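Local coordinates for oligopeptide ABC transporter, periplasmic oligopeptide-binding protein, putative (Thermotoga maritima MSB8, PDB 5IPW), which probably binds oligopeptides outside the cytoplasmic membrane and delivers them to an ABC transporter for uptake, at residues 456-461 / 465-470; 359-364 / 437-442; 443-446 / 450-453; 403-408 / 584-589. One frame throughout, in Å; residues are numbered along the deposited sequence.

Interaction 1. Residues 456-461 / 465-470; sequences MVKEYW and GVWVEI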
loop_
_atom_site.group_PDB
_atom_site.type_symbol
_atom_site.label_atom_id
_atom_site.label_comp_id
_atom_site.label_asym_id
_atom_site.label_seq_id
_atom_site.Cartn_x
_atom_site.Cartn_y
_atom_site.Cartn_z
ATOM N N MET A 456 -6.026 12.940 -27.074
ATOM C CA MET A 456 -5.908 14.379 -26.887
ATOM C C MET A 456 -4.468 14.831 -27.044
ATOM O O MET A 456 -4.219 15.925 -27.534
ATOM C CB MET A 456 -6.430 14.793 -25.515
ATOM C CG MET A 456 -7.922 14.556 -25.332
ATOM S SD MET A 456 -8.482 14.792 -23.633
ATOM C CE MET A 456 -7.604 16.291 -23.204
ATOM N N VAL A 457 -3.527 13.990 -26.622
ATOM C CA VAL A 457 -2.087 14.285 -26.752
ATOM C C VAL A 457 -1.638 14.247 -28.220
ATOM O O VAL A 457 -0.636 14.870 -28.586
ATOM C CB VAL A 457 -1.224 13.314 -25.904
ATOM C CG1 VAL A 457 0.267 13.597 -26.071
ATOM C CG2 VAL A 457 -1.605 13.410 -24.430
ATOM N N LYS A 458 -2.379 13.503 -29.044
ATOM C CA LYS A 458 -2.224 13.541 -30.497
ATOM C C LYS A 458 -2.183 14.992 -30.975
ATOM O O LYS A 458 -1.243 15.398 -31.658
ATOM C CB LYS A 458 -3.384 12.793 -31.169
ATOM C CG LYS A 458 -3.187 12.474 -32.641
ATOM C CD LYS A 458 -4.281 11.540 -33.143
ATOM C CE LYS A 458 -4.434 11.599 -34.657
ATOM N NZ LYS A 458 -3.141 11.418 -35.375
ATOM N N GLU A 459 -3.193 15.767 -30.585
ATOM C CA GLU A 459 -3.250 17.194 -30.911
ATOM C C GLU A 459 -2.075 17.977 -30.345
ATOM O O GLU A 459 -1.452 18.751 -31.057
ATOM C CB GLU A 459 -4.554 17.823 -30.410
ATOM C CG GLU A 459 -5.746 17.601 -31.325
ATOM C CD GLU A 459 -5.601 18.308 -32.662
ATOM O OE1 GLU A 459 -5.291 19.521 -32.680
ATOM O OE2 GLU A 459 -5.805 17.643 -33.700
ATOM N N TYR A 460 -1.767 17.784 -29.070
ATOM C CA TYR A 460 -0.750 18.619 -28.419
ATOM C C TYR A 460 0.620 18.400 -29.044
ATOM O O TYR A 460 1.422 19.331 -29.138
ATOM C CB TYR A 460 -0.682 18.373 -26.901
ATOM C CG TYR A 460 -2.012 18.426 -26.166
ATOM C CD1 TYR A 460 -3.119 19.093 -26.706
ATOM C CD2 TYR A 460 -2.160 17.822 -24.923
ATOM C CE1 TYR A 460 -4.330 19.136 -26.038
ATOM C CE2 TYR A 460 -3.367 17.869 -24.244
ATOM C CZ TYR A 460 -4.446 18.525 -24.810
ATOM O OH TYR A 460 -5.648 18.575 -24.154
ATOM N N TRP A 461 0.873 17.166 -29.475
ATOM C CA TRP A 461 2.150 16.801 -30.085
ATOM C C TRP A 461 2.235 17.165 -31.577
ATOM O O TRP A 461 3.330 17.367 -32.107
ATOM C CB TRP A 461 2.445 15.310 -29.855
ATOM C CG TRP A 461 2.925 14.986 -28.450
ATOM C CD1 TRP A 461 3.230 15.875 -27.454
ATOM C CD2 TRP A 461 3.203 13.686 -27.915
ATOM N NE1 TRP A 461 3.658 15.209 -26.335
ATOM C CE2 TRP A 461 3.650 13.864 -26.589
ATOM C CE3 TRP A 461 3.111 12.387 -28.427
ATOM C CZ2 TRP A 461 4.006 12.794 -25.771
ATOM C CZ3 TRP A 461 3.463 11.323 -27.608
ATOM C CH2 TRP A 461 3.903 11.534 -26.296
ATOM N N GLY A 465 4.989 19.174 -34.199
ATOM C CA GLY A 465 5.327 18.424 -35.406
ATOM C C GLY A 465 5.590 16.941 -35.204
ATOM O O GLY A 465 6.126 16.283 -36.092
ATOM N N VAL A 466 5.209 16.410 -34.044
ATOM C CA VAL A 466 5.394 15.001 -33.756
ATOM C C VAL A 466 4.107 14.256 -34.079
ATOM O O VAL A 466 3.070 14.492 -33.461
ATOM C CB VAL A 466 5.800 14.769 -32.294
ATOM C CG1 VAL A 466 5.740 13.287 -31.953
ATOM C CG2 VAL A 466 7.198 15.324 -32.029
ATOM N N TRP A 467 4.192 13.352 -35.052
ATOM C CA TRP A 467 3.035 12.613 -35.549
ATOM C C TRP A 467 2.842 11.336 -34.736
ATOM O O TRP A 467 3.745 10.506 -34.656
ATOM C CB TRP A 467 3.251 12.247 -37.021
ATOM C CG TRP A 467 2.042 11.709 -37.738
ATOM C CD1 TRP A 467 0.832 11.363 -37.196
ATOM C CD2 TRP A 467 1.945 11.424 -39.137
ATOM N NE1 TRP A 467 -0.012 10.900 -38.174
ATOM C CE2 TRP A 467 0.647 10.925 -39.375
ATOM C CE3 TRP A 467 2.829 11.551 -40.216
ATOM C CZ2 TRP A 467 0.210 10.550 -40.649
ATOM C CZ3 TRP A 467 2.395 11.179 -41.481
ATOM C CH2 TRP A 467 1.098 10.683 -41.687
ATOM N N VAL A 468 1.667 11.172 -34.133
ATOM C CA VAL A 468 1.346 9.920 -33.467
ATOM C C VAL A 468 -0.030 9.412 -33.853
ATOM O O VAL A 468 -0.913 10.190 -34.219
ATOM C CB VAL A 468 1.441 10.031 -31.930
ATOM C CG1 VAL A 468 2.864 10.373 -31.509
ATOM C CG2 VAL A 468 0.449 11.053 -31.387
ATOM N N GLU A 469 -0.173 8.091 -33.796
ATOM C CA GLU A 469 -1.465 7.420 -33.869
ATOM C C GLU A 469 -1.617 6.567 -32.619
ATOM O O GLU A 469 -0.645 6.311 -31.904
ATOM C CB GLU A 469 -1.567 6.528 -35.106
ATOM C CG GLU A 469 -1.387 7.253 -36.431
ATOM C CD GLU A 469 -2.442 8.314 -36.698
ATOM O OE1 GLU A 469 -3.545 8.253 -36.108
ATOM O OE2 GLU A 469 -2.159 9.215 -37.515
ATOM N N ILE A 470 -2.843 6.126 -32.370
ATOM C CA ILE A 470 -3.181 5.425 -31.146
ATOM C C ILE A 470 -3.743 4.058 -31.492
ATOM O O ILE A 470 -4.782 3.964 -32.145
ATOM C CB ILE A 470 -4.241 6.214 -30.344
ATOM C CG1 ILE A 470 -3.757 7.641 -30.036
ATOM C CG2 ILE A 470 -4.619 5.478 -29.066
ATOM C CD1 ILE A 470 -2.448 7.730 -29.278
HETATM O O HOH W 1 0.669 14.040 -33.513
#

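Interaction 2. Residues 359-364 / 437-442; sequences VRFRQA and RPLRFT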
loop_
_atom_site.group_PDB
_atom_site.type_symbol
_atom_site.label_atom_id
_atom_site.label_comp_id
_atom_site.label_asym_id
_atom_site.label_seq_id
_atom_site.Cartn_x
_atom_site.Cartn_y
_atom_site.Cartn_z
ATOM N N VAL A 359 17.422 12.819 -24.252
ATOM C CA VAL A 359 16.673 13.422 -23.144
ATOM C C VAL A 359 15.803 14.585 -23.617
ATOM O O VAL A 359 14.638 14.716 -23.226
ATOM C CB VAL A 359 17.621 13.969 -22.054
ATOM C CG1 VAL A 359 16.817 14.515 -20.881
ATOM C CG2 VAL A 359 18.594 12.893 -21.573
ATOM N N ARG A 360 16.395 15.430 -24.453
ATOM C CA ARG A 360 15.733 16.620 -24.970
ATOM C C ARG A 360 14.441 16.305 -25.714
ATOM O O ARG A 360 13.499 17.094 -25.675
ATOM C CB ARG A 360 16.700 17.387 -25.873
ATOM C CG ARG A 360 17.835 18.054 -25.099
ATOM C CD ARG A 360 19.190 17.846 -25.754
ATOM N NE ARG A 360 19.185 18.258 -27.155
ATOM C CZ ARG A 360 20.191 18.066 -28.005
ATOM N NH1 ARG A 360 21.311 17.462 -27.615
ATOM N NH2 ARG A 360 20.069 18.484 -29.257
ATOM N N PHE A 361 14.402 15.157 -26.389
ATOM C CA PHE A 361 13.188 14.723 -27.069
ATOM C C PHE A 361 12.078 14.471 -26.050
ATOM O O PHE A 361 10.918 14.837 -26.279
ATOM C CB PHE A 361 13.424 13.468 -27.928
ATOM C CG PHE A 361 12.208 13.050 -28.722
ATOM C CD1 PHE A 361 11.703 13.869 -29.729
ATOM C CD2 PHE A 361 11.540 11.865 -28.439
ATOM C CE1 PHE A 361 10.567 13.510 -30.448
ATOM C CE2 PHE A 361 10.405 11.500 -29.158
ATOM C CZ PHE A 361 9.916 12.325 -30.162
ATOM N N ARG A 362 12.439 13.861 -24.925
ATOM C CA ARG A 362 11.465 13.551 -23.872
ATOM C C ARG A 362 11.023 14.835 -23.163
ATOM O O ARG A 362 9.821 15.099 -23.047
ATOM C CB ARG A 362 12.036 12.526 -22.888
ATOM C CG ARG A 362 12.503 11.249 -23.580
ATOM C CD ARG A 362 12.790 10.122 -22.611
ATOM N NE ARG A 362 13.954 10.369 -21.758
ATOM C CZ ARG A 362 15.173 9.858 -21.942
ATOM N NH1 ARG A 362 15.459 9.070 -22.980
ATOM N NH2 ARG A 362 16.135 10.151 -21.074
ATOM N N GLN A 363 11.997 15.643 -22.733
ATOM C CA GLN A 363 11.721 16.980 -22.182
ATOM C C GLN A 363 10.712 17.712 -23.067
ATOM O O GLN A 363 9.688 18.226 -22.586
ATOM C CB GLN A 363 13.011 17.798 -22.067
ATOM C CG GLN A 363 13.959 17.302 -20.984
ATOM C CD GLN A 363 15.338 17.953 -21.024
ATOM O OE1 GLN A 363 15.655 18.721 -21.932
ATOM N NE2 GLN A 363 16.168 17.640 -20.033
ATOM N N ALA A 364 10.999 17.726 -24.369
ATOM C CA ALA A 364 10.117 18.340 -25.359
ATOM C C ALA A 364 8.725 17.713 -25.358
ATOM O O ALA A 364 7.717 18.424 -25.381
ATOM C CB ALA A 364 10.739 18.240 -26.746
ATOM N N ARG A 437 12.494 10.494 -43.153
ATOM C CA ARG A 437 11.192 9.907 -42.824
ATOM C C ARG A 437 10.382 10.899 -42.015
ATOM O O ARG A 437 10.953 11.635 -41.198
ATOM C CB ARG A 437 11.323 8.621 -42.007
ATOM C CG ARG A 437 11.158 7.334 -42.800
ATOM C CD ARG A 437 11.141 6.138 -41.859
ATOM N NE ARG A 437 12.401 6.006 -41.124
ATOM C CZ ARG A 437 12.591 5.238 -40.049
ATOM N NH1 ARG A 437 13.794 5.200 -39.470
ATOM N NH2 ARG A 437 11.595 4.508 -39.546
ATOM N N PRO A 438 9.050 10.911 -42.219
ATOM C CA PRO A 438 8.201 11.737 -41.368
ATOM C C PRO A 438 8.363 11.288 -39.925
ATOM O O PRO A 438 8.336 10.085 -39.658
ATOM C CB PRO A 438 6.775 11.446 -41.861
ATOM C CG PRO A 438 6.908 10.633 -43.100
ATOM C CD PRO A 438 8.269 10.018 -43.091
ATOM N N LEU A 439 8.556 12.234 -39.012
ATOM C CA LEU A 439 8.696 11.896 -37.598
ATOM C C LEU A 439 7.352 11.405 -37.060
ATOM O O LEU A 439 6.442 12.194 -36.783
ATOM C CB LEU A 439 9.220 13.083 -36.799
ATOM C CG LEU A 439 9.463 12.762 -35.329
ATOM C CD1 LEU A 439 10.789 13.329 -34.861
ATOM C CD2 LEU A 439 8.327 13.298 -34.488
ATOM N N ARG A 440 7.248 10.085 -36.936
ATOM C CA ARG A 440 6.000 9.422 -36.623
ATOM C C ARG A 440 6.263 8.168 -35.805
ATOM O O ARG A 440 7.270 7.483 -36.001
ATOM C CB ARG A 440 5.259 9.056 -37.913
ATOM C CG ARG A 440 4.005 8.210 -37.716
ATOM C CD ARG A 440 3.303 7.930 -39.035
ATOM N NE ARG A 440 2.079 7.151 -38.852
ATOM C CZ ARG A 440 1.126 6.984 -39.772
ATOM N NH1 ARG A 440 1.222 7.538 -40.980
ATOM N NH2 ARG A 440 0.057 6.254 -39.475
ATOM N N PHE A 441 5.353 7.882 -34.879
ATOM C CA PHE A 441 5.340 6.603 -34.185
ATOM C C PHE A 441 3.963 6.333 -33.622
ATOM O O PHE A 441 3.115 7.221 -33.584
ATOM C CB PHE A 441 6.403 6.541 -33.088
ATOM C CG PHE A 441 6.269 7.607 -32.043
ATOM C CD1 PHE A 441 6.804 8.872 -32.250
ATOM C CD2 PHE A 441 5.631 7.343 -30.838
ATOM C CE1 PHE A 441 6.695 9.856 -31.281
ATOM C CE2 PHE A 441 5.518 8.324 -29.865
ATOM C CZ PHE A 441 6.049 9.581 -30.088
ATOM N N THR A 442 3.747 5.093 -33.204
ATOM C CA THR A 442 2.456 4.653 -32.698
ATOM C C THR A 442 2.494 4.513 -31.176
ATOM O O THR A 442 3.405 3.901 -30.621
ATOM C CB THR A 442 2.047 3.313 -33.338
ATOM O OG1 THR A 442 1.645 3.540 -34.694
ATOM C CG2 THR A 442 0.886 2.668 -32.584
#

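Interaction 3. Residues 443-446 / 450-453; sequences ITVT and HVDV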
loop_
_atom_site.group_PDB
_atom_site.type_symbol
_atom_site.label_atom_id
_atom_site.label_comp_id
_atom_site.label_asym_id
_atom_site.label_seq_id
_atom_site.Cartn_x
_atom_site.Cartn_y
_atom_site.Cartn_z
ATOM N N ILE A 443 1.494 5.094 -30.518
ATOM C CA ILE A 443 1.311 4.928 -29.086
ATOM C C ILE A 443 0.427 3.716 -28.872
ATOM O O ILE A 443 -0.698 3.658 -29.373
ATOM C CB ILE A 443 0.643 6.158 -28.439
ATOM C CG1 ILE A 443 1.532 7.393 -28.607
ATOM C CG2 ILE A 443 0.378 5.904 -26.958
ATOM C CD1 ILE A 443 0.846 8.695 -28.254
ATOM N N THR A 444 0.952 2.751 -28.126
ATOM C CA THR A 444 0.232 1.533 -27.819
ATOM C C THR A 444 -0.397 1.644 -26.445
ATOM O O THR A 444 0.296 1.916 -25.460
ATOM C CB THR A 444 1.181 0.328 -27.809
ATOM O OG1 THR A 444 1.921 0.299 -29.032
ATOM C CG2 THR A 444 0.398 -0.979 -27.639
ATOM N N VAL A 445 -1.709 1.422 -26.384
ATOM C CA VAL A 445 -2.433 1.416 -25.119
ATOM C C VAL A 445 -3.323 0.189 -25.032
ATOM O O VAL A 445 -3.499 -0.536 -26.010
ATOM C CB VAL A 445 -3.315 2.677 -24.952
ATOM C CG1 VAL A 445 -2.516 3.934 -25.243
ATOM C CG2 VAL A 445 -4.538 2.629 -25.862
ATOM N N THR A 446 -3.881 -0.034 -23.848
ATOM C CA THR A 446 -4.965 -0.995 -23.673
ATOM C C THR A 446 -6.008 -0.379 -22.740
ATOM O O THR A 446 -5.689 0.045 -21.629
ATOM C CB THR A 446 -4.459 -2.361 -23.165
ATOM O OG1 THR A 446 -5.568 -3.248 -22.976
ATOM C CG2 THR A 446 -3.676 -2.224 -21.868
ATOM N N HIS A 450 -7.434 5.022 -21.644
ATOM C CA HIS A 450 -6.115 5.504 -22.071
ATOM C C HIS A 450 -6.125 6.043 -23.508
ATOM O O HIS A 450 -5.398 6.987 -23.825
ATOM C CB HIS A 450 -5.068 4.400 -21.932
ATOM C CG HIS A 450 -4.673 4.120 -20.516
ATOM N ND1 HIS A 450 -3.853 4.959 -19.792
ATOM C CD2 HIS A 450 -4.975 3.087 -19.693
ATOM C CE1 HIS A 450 -3.672 4.458 -18.584
ATOM N NE2 HIS A 450 -4.341 3.323 -18.498
ATOM N N VAL A 451 -6.943 5.436 -24.366
ATOM C CA VAL A 451 -7.160 5.948 -25.716
ATOM C C VAL A 451 -7.509 7.431 -25.633
ATOM O O VAL A 451 -6.820 8.271 -26.212
ATOM C CB VAL A 451 -8.300 5.189 -26.432
ATOM C CG1 VAL A 451 -8.737 5.908 -27.703
ATOM C CG2 VAL A 451 -7.878 3.762 -26.749
ATOM N N ASP A 452 -8.565 7.735 -24.883
ATOM C CA ASP A 452 -9.061 9.111 -24.730
ATOM C C ASP A 452 -7.969 10.075 -24.290
ATOM O O ASP A 452 -7.854 11.180 -24.821
ATOM C CB ASP A 452 -10.203 9.168 -23.711
ATOM C CG ASP A 452 -11.361 8.275 -24.083
ATOM O OD1 ASP A 452 -11.437 7.872 -25.262
ATOM O OD2 ASP A 452 -12.192 7.972 -23.199
ATOM N N VAL A 453 -7.171 9.647 -23.320
ATOM C CA VAL A 453 -6.099 10.479 -22.775
ATOM C C VAL A 453 -5.138 10.895 -23.879
ATOM O O VAL A 453 -4.897 12.087 -24.096
ATOM C CB VAL A 453 -5.293 9.740 -21.683
ATOM C CG1 VAL A 453 -4.189 10.632 -21.125
ATOM C CG2 VAL A 453 -6.207 9.265 -20.560
#

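Interaction 4. Residues 403-408 / 584-589; sequences KAYAEY and ENLWMI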
loop_
_atom_site.group_PDB
_atom_site.type_symbol
_atom_site.label_atom_id
_atom_site.label_comp_id
_atom_site.label_asym_id
_atom_site.label_seq_id
_atom_site.Cartn_x
_atom_site.Cartn_y
_atom_site.Cartn_z
ATOM N N LYS A 403 7.601 18.269 -10.689
ATOM C CA LYS A 403 7.471 19.355 -11.666
ATOM C C LYS A 403 8.275 19.148 -12.939
ATOM O O LYS A 403 7.846 19.585 -14.008
ATOM C CB LYS A 403 7.794 20.718 -11.031
ATOM C CG LYS A 403 6.616 21.366 -10.305
ATOM C CD LYS A 403 5.265 21.047 -10.952
ATOM C CE LYS A 403 4.094 21.312 -10.023
ATOM N NZ LYS A 403 2.904 20.519 -10.447
ATOM N N ALA A 404 9.439 18.509 -12.828
ATOM C CA ALA A 404 10.120 17.963 -14.001
ATOM C C ALA A 404 10.082 18.970 -15.149
ATOM O O ALA A 404 10.638 20.066 -15.038
ATOM C CB ALA A 404 9.453 16.653 -14.403
ATOM N N TYR A 405 9.442 18.583 -16.250
ATOM C CA TYR A 405 9.064 19.493 -17.304
ATOM C C TYR A 405 7.559 19.346 -17.419
ATOM O O TYR A 405 7.024 18.898 -18.440
ATOM C CB TYR A 405 9.774 19.109 -18.588
ATOM C CG TYR A 405 11.246 19.435 -18.573
ATOM C CD1 TYR A 405 12.130 18.727 -17.769
ATOM C CD2 TYR A 405 11.758 20.454 -19.369
ATOM C CE1 TYR A 405 13.482 19.024 -17.757
ATOM C CE2 TYR A 405 13.107 20.762 -19.371
ATOM C CZ TYR A 405 13.968 20.044 -18.563
ATOM O OH TYR A 405 15.316 20.351 -18.559
ATOM N N ALA A 406 6.890 19.716 -16.332
ATOM C CA ALA A 406 5.448 19.553 -16.202
ATOM C C ALA A 406 4.647 20.701 -16.816
ATOM O O ALA A 406 3.430 20.576 -16.974
ATOM C CB ALA A 406 5.066 19.382 -14.734
ATOM N N GLU A 407 5.315 21.805 -17.169
ATOM C CA GLU A 407 4.620 22.993 -17.704
ATOM C C GLU A 407 4.028 22.722 -19.082
ATOM O O GLU A 407 4.531 21.885 -19.831
ATOM C CB GLU A 407 5.543 24.214 -17.819
ATOM C CG GLU A 407 6.461 24.445 -16.641
ATOM C CD GLU A 407 7.769 23.701 -16.794
ATOM O OE1 GLU A 407 8.622 24.164 -17.575
ATOM O OE2 GLU A 407 7.934 22.650 -16.144
ATOM N N TYR A 408 2.958 23.440 -19.403
ATOM C CA TYR A 408 2.396 23.436 -20.747
ATOM C C TYR A 408 3.076 24.530 -21.571
ATOM O O TYR A 408 2.519 25.609 -21.764
ATOM C CB TYR A 408 0.880 23.650 -20.695
ATOM C CG TYR A 408 0.238 23.817 -22.055
ATOM C CD1 TYR A 408 0.413 22.859 -23.053
ATOM C CD2 TYR A 408 -0.540 24.934 -22.348
ATOM C CE1 TYR A 408 -0.168 23.008 -24.302
ATOM C CE2 TYR A 408 -1.131 25.091 -23.592
ATOM C CZ TYR A 408 -0.944 24.126 -24.565
ATOM O OH TYR A 408 -1.530 24.277 -25.800
ATOM N N GLU A 584 16.378 13.938 -13.928
ATOM C CA GLU A 584 17.280 14.357 -14.992
ATOM C C GLU A 584 17.005 13.621 -16.312
ATOM O O GLU A 584 17.115 14.214 -17.387
ATOM C CB GLU A 584 18.732 14.179 -14.532
ATOM C CG GLU A 584 19.150 15.252 -13.531
ATOM C CD GLU A 584 20.338 14.870 -12.669
ATOM O OE1 GLU A 584 20.808 15.745 -11.913
ATOM O OE2 GLU A 584 20.804 13.711 -12.732
ATOM N N ASN A 585 16.648 12.341 -16.219
ATOM C CA ASN A 585 16.149 11.569 -17.360
ATOM C C ASN A 585 14.652 11.404 -17.190
ATOM O O ASN A 585 14.191 11.134 -16.097
ATOM C CB ASN A 585 16.790 10.191 -17.398
ATOM C CG ASN A 585 18.304 10.241 -17.289
ATOM O OD1 ASN A 585 19.005 10.125 -18.288
ATOM N ND2 ASN A 585 18.816 10.406 -16.072
ATOM N N LEU A 586 13.882 11.563 -18.253
ATOM C CA LEU A 586 12.424 11.482 -18.123
ATOM C C LEU A 586 11.854 10.271 -18.849
ATOM O O LEU A 586 11.013 10.403 -19.743
ATOM C CB LEU A 586 11.775 12.787 -18.601
ATOM C CG LEU A 586 11.196 13.694 -17.513
ATOM C CD1 LEU A 586 12.158 13.908 -16.359
ATOM C CD2 LEU A 586 10.806 15.030 -18.125
ATOM N N TRP A 587 12.296 9.087 -18.427
ATOM C CA TRP A 587 11.895 7.833 -19.069
ATOM C C TRP A 587 10.398 7.581 -19.016
ATOM O O TRP A 587 9.843 6.965 -19.919
ATOM C CB TRP A 587 12.600 6.665 -18.422
ATOM C CG TRP A 587 14.056 6.690 -18.607
ATOM C CD1 TRP A 587 14.740 6.619 -19.785
ATOM C CD2 TRP A 587 15.034 6.770 -17.575
ATOM N NE1 TRP A 587 16.089 6.651 -19.546
ATOM C CE2 TRP A 587 16.298 6.740 -18.195
ATOM C CE3 TRP A 587 14.963 6.860 -16.181
ATOM C CZ2 TRP A 587 17.485 6.802 -17.469
ATOM C CZ3 TRP A 587 16.138 6.919 -15.459
ATOM C CH2 TRP A 587 17.386 6.892 -16.103
ATOM N N MET A 588 9.749 8.037 -17.948
ATOM C CA MET A 588 8.290 8.011 -17.879
ATOM C C MET A 588 7.759 9.425 -17.997
ATOM O O MET A 588 8.192 10.320 -17.278
ATOM C CB MET A 588 7.812 7.380 -16.570
ATOM C CG MET A 588 7.842 5.860 -16.568
ATOM S SD MET A 588 7.434 5.132 -14.968
ATOM C CE MET A 588 8.937 5.499 -14.067
ATOM N N ILE A 589 6.822 9.621 -18.916
ATOM C CA ILE A 589 6.179 10.913 -19.099
ATOM C C ILE A 589 4.705 10.735 -18.792
ATOM O O ILE A 589 3.948 10.198 -19.600
ATOM C CB ILE A 589 6.372 11.462 -20.532
ATOM C CG1 ILE A 589 7.861 11.706 -20.814
ATOM C CG2 ILE A 589 5.587 12.752 -20.715
ATOM C CD1 ILE A 589 8.174 12.003 -22.265
#

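Interaction 1. Residues 456-461 / 465-470
Lys458 reaches from the helix to the strand with its amine. Its CG stands anti to the backbone N (chi1 -166°), and the chain stays nearly extended until a bend at chi4. NZ meets Val468 O at 2.8 Å, almost in line with the carbonyl bond. It also forms a salt bridge with Glu469, with NZ 3.2 Å from Glu469 OE2; its hydrogen bonds to the two carboxylate oxygens are weak. Trp467 NE1 donates to Glu469 OE2 at 2.8 Å, on the anti side and somewhat out of the carboxylate plane, and so helps fix the carboxylate beside the amine. The backbone of Lys458 is linked too: one water donates to Lys458 O and Val466 O and accepts from Val468 N.

About a turn later, Trp461 supplies the apolar part. Val468 CG1 sits at the edge of the indole, 3.7 Å from Trp461 CE3. Val457 CG1, from the same helix, covers one indole face. Trp461 CB packs on Val466 CB, while NE1 bonds to Leu365 O. Trp461 O accepts a bond from Val466 N at 2.9 Å. Gly465, with positive phi, is the C-prime residue of the Schellman motif that ends the helix here. The strand then runs back at 174° to the helix, with the axes 7.9 Å apart. This is the returning half of a beta-alpha-beta unit.

Interaction 2. Residues 359-364 / 437-442
Phe361 and Leu439 mark the nearest backbone approach, yet their CA atoms are 11.8 Å apart. Residues 359-364 are the start of a helix. Residues 437-442 are a loop that runs into strand 440-445. The gap between the two backbones is spanned by side chains alone, and the surface buried is small, 102 Å².

Phe361 does most of the reaching. With chi1 at -176° its ring swings away from the backbone N and out from the helix toward the strand. The far end of the ring touches two residues. Phe361 CZ is 4.2 Å from Phe441 CE1, and that atom lies at the edge of the Phe361 ring, near its plane. The two ring planes are steeply inclined, at about 68°. Phe361 CE1 is 4.4 Å from Leu439 CD1, which comes in obliquely. Leu439 and Phe441 are two apart in sequence, and both turn toward the helix. Arg440, between them, makes a cation-pi contact with Trp467.

Other residues close in around this group. Leu417 and Val355 touch Phe361, and Phe356 meets Phe441 edge-to-face. The three residues that touch are all buried and meet through carbon atoms only. The contact therefore rests on van der Waals packing and exclusion of water, joining the helix to the strand as part of a hydrophobic core.

Interaction 3. Residues 443-446 / 450-453
Val445 and Val451 supply the apolar part of this contact. Val445 CG2 is 3.6 Å from Val451 CG2, and the two side chains cross at about a right angle. The first torsion of Val445 (chi1 -50°) puts CG1 anti to the carbonyl carbon and leaves CG2 to meet the helix. The stem of Val445 also packs on the histidine, with Val445 CB 3.9 Å from His450 CB. One valine at the end of the strand thus touches two consecutive residues in the first part of the helix. Val491 of one neighbouring strand touches both Val445 and His450, and Asn472 of the other touches both Val445 and Val451.

The second kind of contact sets the imidazole against the backbone. His450 CD2 lies 3.7 Å from Thr446 O, which approaches the ring obliquely. This is a carbon-to-oxygen approach.

The conventional polar bonds run outward: His450 ND1 is hydrogen-bonded with Ser339 OG, and Thr446 OG1 with Leu473 O.

The contact covers the turn from strand 440-445 into helix 448-462, the first half of a beta-alpha-beta unit. Between the two segments the chemistry is apolar packing plus one oblique approach of a carbonyl oxygen to a ring carbon. The strand end and the helix are thus held against each other by shape, while the polar ends of His450 and Thr446 bond to other parts of the fold.

Interaction 4. Residues 403-408 / 584-589
Tyr405 takes chi1 -73°, with CG anti to its carbonyl carbon, and this brings ring atom CD1 up to Leu586. Ala404, the first residue to leave helix 399-403, has positive phi (44°), and its CB points toward Leu586. The contact is thus a meeting of two connecting loops in a family 5 solute-binding protein. One loop links helix 399-403 to helix 410-420. The other leads from helix 568-584 into strand 589-591.

Leu586 is buried, and it is the residue through which its loop makes the contact. Its side chain crosses that of Tyr405 at about a right angle. Gln387 touches both Ala404 and Leu586. The Tyr405 side chain also touches Ser366 and Leu367 of helix 359-367, and Tyr405 O is hydrogen-bonded to Arg371 NH1. The contact is small, with 105 Å² buried, and wholly apolar between the two segments. It joins parts of the chain that are 176 residues apart. A single methyl group does the work: Leu586 CD2 lies 4.3 Å from Ala404 CB and 3.9 Å from Tyr405 CD1, approaching the tyrosine ring obliquely.

In the fold
Interactions 1, 2 and 3 share one beta-alpha-beta unit and its surroundings. Interaction 3 holds its first turn, interaction 1 its return, and interaction 2 brings helix 359-367 to the shared strand 440-445. Interactions 1 and 2 have centres 10 Å apart and join through a probable backbone hydrogen bond between strands, Trp467 O 3.1 Å from Phe441 N. Interactions 1 and 3, 12 Å apart between centres, join likewise, with another probable bond, Glu469 O 2.8 Å from Ile443 N. Interaction 4 touches interaction 2, where Arg362 CD packs 3.4 Å from Leu586 O; their centres are 14 Å apart. It stays about 8 Å from interaction 3 at the nearest atoms. None of the four contacts includes a bound ligand.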